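Local coordinates for peptide amidase (Stenotrophomonas maltophilia, PDB 1M22), which probably hydrolyses amide bonds, apparently those of peptide amides, as a serine hydrolase of the amidase signature family, at residues Asp15-Met20 with Arg67-Gly72; Ala63-Glu68 with Arg73-Leu78. All coordinates share one frame; numbering follows the deposited sequence.

Overall arrangement
From the N terminus the chain first runs through helix 13-21, passes helix 27-43 and edge strand 51-54, and then enters helix 58-70. Contact 1 closes this long loop, with 46 residues between its two segments, by bringing the end of helix 58-70 back to helix 13-21. Contact 2 follows at once and is local: the loop leaving helix 58-70 for strand 82-86 folds back on that helix. The two share Arg-67 and Glu-68, their centres lie about 6 Å apart, and Gln-17 of contact 1 also bonds to Pro-77 O of contact 2. Both tie the first helix, helix 58-70 and the loop before strand 82-86 to one another at the periphery of the fold.

Contact 1: Asp15-Met20 with Arg67-Gly72; sequences DLQARM and RERRDG
Gln-17 and Arg-69 meet through their polar ends, the amide oxygen of one lying at the edge of the other's guanidinium. Arg-69 NH2 gives the main bond to Gln-17 OE1, 2.8 Å long and fairly straight at 160°, while Arg-69 NH1 adds a weak one to the same OE1 at 3.4 Å. The amide and guanidinium planes are only 27° apart, and OE1 lies close to the guanidinium plane. Met-20 packs on the group from one side: its CB sits over the centre of one guanidinium face, 3.6 Å above the plane, and its side chain crosses that of Arg-69 at about a right angle. Met-20 SD is farther off, 4.0 Å from Arg-69 NH2. The guanidinium is thus held by a polar partner at its edge and an aliphatic one over a face.

Arg-69 spans the gap between the helices, whose nearest CA atoms, those of Met-20 and Arg-69, are 8.9 Å apart. With CG anti to the backbone N (chi1 -177°), the chain runs straight out before bending at chi3. Gln-17 bends at chi2 instead, which carries its amide toward the arginine. That amide is fixed from its other end as well, since NE2 bonds to Pro-77 O and His-79 O. Thr-21 OG1, bonded to Gln-17 O, also takes a weak bond from Arg-69 NH1, and Leu-74 touches the Arg-69 side chain.

Just past Arg-69 the helix ends, and Gly-72, at positive phi, is the first residue to leave helical backbone angles. Two bonds go back into the last turn, Gly-72 N to Arg-69 O and Arg-73 N to Glu-68 O. A side-chain hydrogen bond thus joins helix 13-21 to the Schellman-capped end of helix 58-70.

Contact 2: Ala63-Glu68 with Arg73-Leu78; sequences AERDRE and RLRGPL
A salt-bridge network at the C-terminal end of helix 58-70 fastens the following loop to the helix, with Glu-68 between two arginines. Arg-75 reaches its carboxylate side-on: NE bonds to Glu-68 OE1 at 2.9 Å and NH2 to Glu-68 OE2 at 2.8 Å, both nearly straight and on the syn sides of the oxygens. The carboxylate and guanidinium planes are 32° apart. Arg-65, nearly one helical turn back, is also side-on but comes from above the opposite face of the carboxylate, with more bent bonds: NE is 3.1 Å from Glu-68 OE1 and NH2 3.0 Å from Glu-68 OE2. To get there its chain doubles over at chi2 and chi3. Each oxygen therefore accepts two bonds, and the negative charge probably offsets the closeness of the NE atoms of Arg-65 and Arg-75, 3.9 Å apart.

Arg-73 N bonds to Glu-68 O at 2.8 Å, the 6→1 bond of the Schellman motif at Gly-72, while the Arg-73 side chain leads off to a salt bridge with Asp-71. Arg-75 NH1 also bonds to Asp-119 O. This is a surface salt-bridge network in which two arginines share one carboxylate, pinning the connection from helix 58-70 to strand 82-86 of the central sheet.

Contact 1: Asp15-Met20 with Arg67-Gly72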
# COMPACT_ATOMS: atom_id res chain seq x y z
N ASP A 15 -8.09 20.12 1.87
CA ASP A 15 -9.22 20.80 2.50
C ASP A 15 -9.02 20.87 4.01
O ASP A 15 -9.30 21.89 4.63
CB ASP A 15 -10.53 20.08 2.16
CG ASP A 15 -10.92 20.27 0.71
OD1 ASP A 15 -11.11 21.44 0.29
OD2 ASP A 15 -11.05 19.27 -0.02
N LEU A 16 -8.53 19.78 4.61
CA LEU A 16 -8.28 19.78 6.05
C LEU A 16 -7.22 20.83 6.34
O LEU A 16 -7.32 21.57 7.33
CB LEU A 16 -7.79 18.40 6.50
CG LEU A 16 -8.81 17.26 6.44
CD1 LEU A 16 -8.12 15.94 6.74
CD2 LEU A 16 -9.94 17.51 7.44
N GLN A 17 -6.21 20.91 5.48
CA GLN A 17 -5.14 21.89 5.65
C GLN A 17 -5.70 23.31 5.52
O GLN A 17 -5.32 24.20 6.29
CB GLN A 17 -4.04 21.66 4.61
CG GLN A 17 -2.81 22.53 4.80
CD GLN A 17 -2.22 22.40 6.20
OE1 GLN A 17 -2.20 23.36 6.97
NE2 GLN A 17 -1.76 21.21 6.53
N ALA A 18 -6.59 23.52 4.56
CA ALA A 18 -7.19 24.84 4.37
C ALA A 18 -7.98 25.23 5.61
O ALA A 18 -7.94 26.39 6.04
CB ALA A 18 -8.10 24.82 3.14
N ARG A 19 -8.71 24.28 6.18
CA ARG A 19 -9.50 24.56 7.38
C ARG A 19 -8.62 24.95 8.56
O ARG A 19 -8.93 25.89 9.29
CB ARG A 19 -10.35 23.34 7.76
CG ARG A 19 -11.38 22.95 6.73
CD ARG A 19 -12.22 21.78 7.22
NE ARG A 19 -13.14 21.27 6.21
CZ ARG A 19 -14.05 20.33 6.44
NH1 ARG A 19 -14.17 19.79 7.64
NH2 ARG A 19 -14.84 19.93 5.45
N MET A 20 -7.52 24.23 8.75
CA MET A 20 -6.61 24.54 9.85
C MET A 20 -5.93 25.88 9.61
O MET A 20 -5.73 26.65 10.54
CB MET A 20 -5.56 23.43 10.01
CG MET A 20 -6.13 22.10 10.49
SD MET A 20 -4.87 20.87 10.94
CE MET A 20 -4.42 20.22 9.33
N ARG A 67 0.91 24.38 18.22
CA ARG A 67 1.70 25.46 18.82
C ARG A 67 2.58 26.08 17.73
O ARG A 67 2.70 27.31 17.64
CB ARG A 67 2.57 24.93 19.96
CG ARG A 67 1.83 24.79 21.30
CD ARG A 67 2.78 24.44 22.44
NE ARG A 67 3.19 23.04 22.42
CZ ARG A 67 2.46 22.03 22.88
NH1 ARG A 67 1.26 22.26 23.41
NH2 ARG A 67 2.92 20.79 22.81
N GLU A 68 3.17 25.24 16.88
CA GLU A 68 4.01 25.73 15.80
C GLU A 68 3.18 26.59 14.85
O GLU A 68 3.64 27.64 14.40
CB GLU A 68 4.64 24.56 15.03
CG GLU A 68 5.58 23.71 15.88
CD GLU A 68 6.08 22.47 15.15
OE1 GLU A 68 5.40 22.01 14.20
OE2 GLU A 68 7.15 21.95 15.53
N ARG A 69 1.96 26.15 14.55
CA ARG A 69 1.10 26.91 13.66
C ARG A 69 0.80 28.28 14.26
O ARG A 69 0.90 29.30 13.57
CB ARG A 69 -0.22 26.16 13.41
CG ARG A 69 -1.15 26.86 12.43
CD ARG A 69 -2.45 26.08 12.24
NE ARG A 69 -2.25 24.79 11.59
CZ ARG A 69 -2.11 24.62 10.28
NH1 ARG A 69 -2.16 25.65 9.45
NH2 ARG A 69 -1.94 23.40 9.79
N ARG A 70 0.44 28.31 15.54
CA ARG A 70 0.14 29.57 16.21
C ARG A 70 1.38 30.47 16.26
O ARG A 70 1.27 31.69 16.36
CB ARG A 70 -0.38 29.32 17.63
CG ARG A 70 -1.64 28.45 17.68
CD ARG A 70 -2.43 28.66 18.97
NE ARG A 70 -1.70 28.27 20.17
CZ ARG A 70 -1.51 27.02 20.57
NH1 ARG A 70 -2.00 26.01 19.86
NH2 ARG A 70 -0.83 26.77 21.68
N ASP A 71 2.56 29.85 16.17
CA ASP A 71 3.82 30.59 16.21
C ASP A 71 4.27 30.99 14.80
O ASP A 71 5.28 31.66 14.63
CB ASP A 71 4.90 29.73 16.87
CG ASP A 71 6.16 30.52 17.17
OD1 ASP A 71 6.08 31.54 17.89
OD2 ASP A 71 7.25 30.11 16.71
N GLY A 72 3.51 30.56 13.80
CA GLY A 72 3.84 30.88 12.42
C GLY A 72 4.97 30.06 11.84
O GLY A 72 5.72 30.54 10.98

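Contact 2: Ala63-Glu68 with Arg73-Leu78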
# COMPACT_ATOMS: atom_id res chain seq x y z
N ALA A 63 -0.63 18.59 19.38
CA ALA A 63 -0.57 19.84 20.14
C ALA A 63 0.68 20.65 19.80
O ALA A 63 0.64 21.88 19.80
CB ALA A 63 -0.60 19.53 21.63
N GLU A 64 1.78 19.96 19.51
CA GLU A 64 3.01 20.65 19.15
C GLU A 64 2.85 21.27 17.76
O GLU A 64 3.32 22.38 17.52
CB GLU A 64 4.19 19.68 19.18
CG GLU A 64 5.56 20.35 19.12
CD GLU A 64 5.76 21.37 20.24
OE1 GLU A 64 5.46 21.04 21.40
OE2 GLU A 64 6.23 22.49 19.94
N ARG A 65 2.20 20.55 16.85
CA ARG A 65 1.99 21.09 15.51
C ARG A 65 1.11 22.34 15.61
O ARG A 65 1.31 23.30 14.87
CB ARG A 65 1.32 20.06 14.59
CG ARG A 65 2.03 18.71 14.42
CD ARG A 65 3.41 18.74 13.77
NE ARG A 65 4.45 19.14 14.67
CZ ARG A 65 5.35 18.47 15.38
NH1 ARG A 65 5.54 17.15 15.40
NH2 ARG A 65 6.11 19.24 16.13
N ASP A 66 0.13 22.32 16.51
CA ASP A 66 -0.74 23.48 16.67
C ASP A 66 0.02 24.65 17.27
O ASP A 66 -0.20 25.80 16.88
CB ASP A 66 -1.96 23.14 17.54
CG ASP A 66 -2.98 22.28 16.81
OD1 ASP A 66 -3.02 22.32 15.56
OD2 ASP A 66 -3.77 21.57 17.48
N ARG A 67 0.91 24.38 18.22
CA ARG A 67 1.70 25.46 18.82
C ARG A 67 2.58 26.08 17.73
O ARG A 67 2.70 27.31 17.64
CB ARG A 67 2.57 24.93 19.96
CG ARG A 67 1.83 24.79 21.30
CD ARG A 67 2.78 24.44 22.44
NE ARG A 67 3.19 23.04 22.42
CZ ARG A 67 2.46 22.03 22.88
NH1 ARG A 67 1.26 22.26 23.41
NH2 ARG A 67 2.92 20.79 22.81
N GLU A 68 3.17 25.24 16.88
CA GLU A 68 4.01 25.73 15.80
C GLU A 68 3.18 26.59 14.85
O GLU A 68 3.64 27.64 14.40
CB GLU A 68 4.64 24.56 15.03
CG GLU A 68 5.58 23.71 15.88
CD GLU A 68 6.08 22.47 15.15
OE1 GLU A 68 5.40 22.01 14.20
OE2 GLU A 68 7.15 21.95 15.53
N ARG A 73 5.11 28.82 12.30
CA ARG A 73 6.17 27.94 11.82
C ARG A 73 5.61 26.68 11.17
O ARG A 73 5.77 25.58 11.69
CB ARG A 73 7.11 27.56 12.97
CG ARG A 73 7.80 28.75 13.61
CD ARG A 73 8.73 28.32 14.74
NE ARG A 73 9.38 29.46 15.37
CZ ARG A 73 10.22 29.37 16.40
NH1 ARG A 73 10.53 28.18 16.90
NH2 ARG A 73 10.77 30.47 16.91
N LEU A 74 4.95 26.85 10.03
CA LEU A 74 4.36 25.74 9.30
C LEU A 74 5.40 24.90 8.56
O LEU A 74 6.39 25.43 8.04
CB LEU A 74 3.31 26.26 8.31
CG LEU A 74 2.09 26.91 8.96
CD1 LEU A 74 1.19 27.50 7.89
CD2 LEU A 74 1.33 25.88 9.79
N ARG A 75 5.16 23.60 8.50
CA ARG A 75 6.08 22.67 7.86
C ARG A 75 5.73 22.29 6.42
O ARG A 75 6.56 21.72 5.71
CB ARG A 75 6.19 21.40 8.70
CG ARG A 75 6.84 21.63 10.06
CD ARG A 75 6.49 20.52 11.03
NE ARG A 75 7.14 20.70 12.32
CZ ARG A 75 8.41 20.39 12.56
NH1 ARG A 75 9.16 19.87 11.60
NH2 ARG A 75 8.93 20.59 13.77
N GLY A 76 4.51 22.60 6.00
CA GLY A 76 4.11 22.27 4.65
C GLY A 76 2.68 21.76 4.55
O GLY A 76 1.91 21.85 5.51
N PRO A 77 2.29 21.22 3.39
CA PRO A 77 0.95 20.69 3.12
C PRO A 77 0.40 19.66 4.11
O PRO A 77 -0.81 19.54 4.26
CB PRO A 77 1.09 20.10 1.71
CG PRO A 77 2.15 20.94 1.09
CD PRO A 77 3.16 21.06 2.20
N LEU A 78 1.29 18.93 4.77
CA LEU A 78 0.85 17.91 5.72
C LEU A 78 0.91 18.32 7.19
O LEU A 78 0.70 17.49 8.07
CB LEU A 78 1.68 16.63 5.54
CG LEU A 78 1.66 15.93 4.17
CD1 LEU A 78 2.45 14.64 4.26
CD2 LEU A 78 0.23 15.64 3.75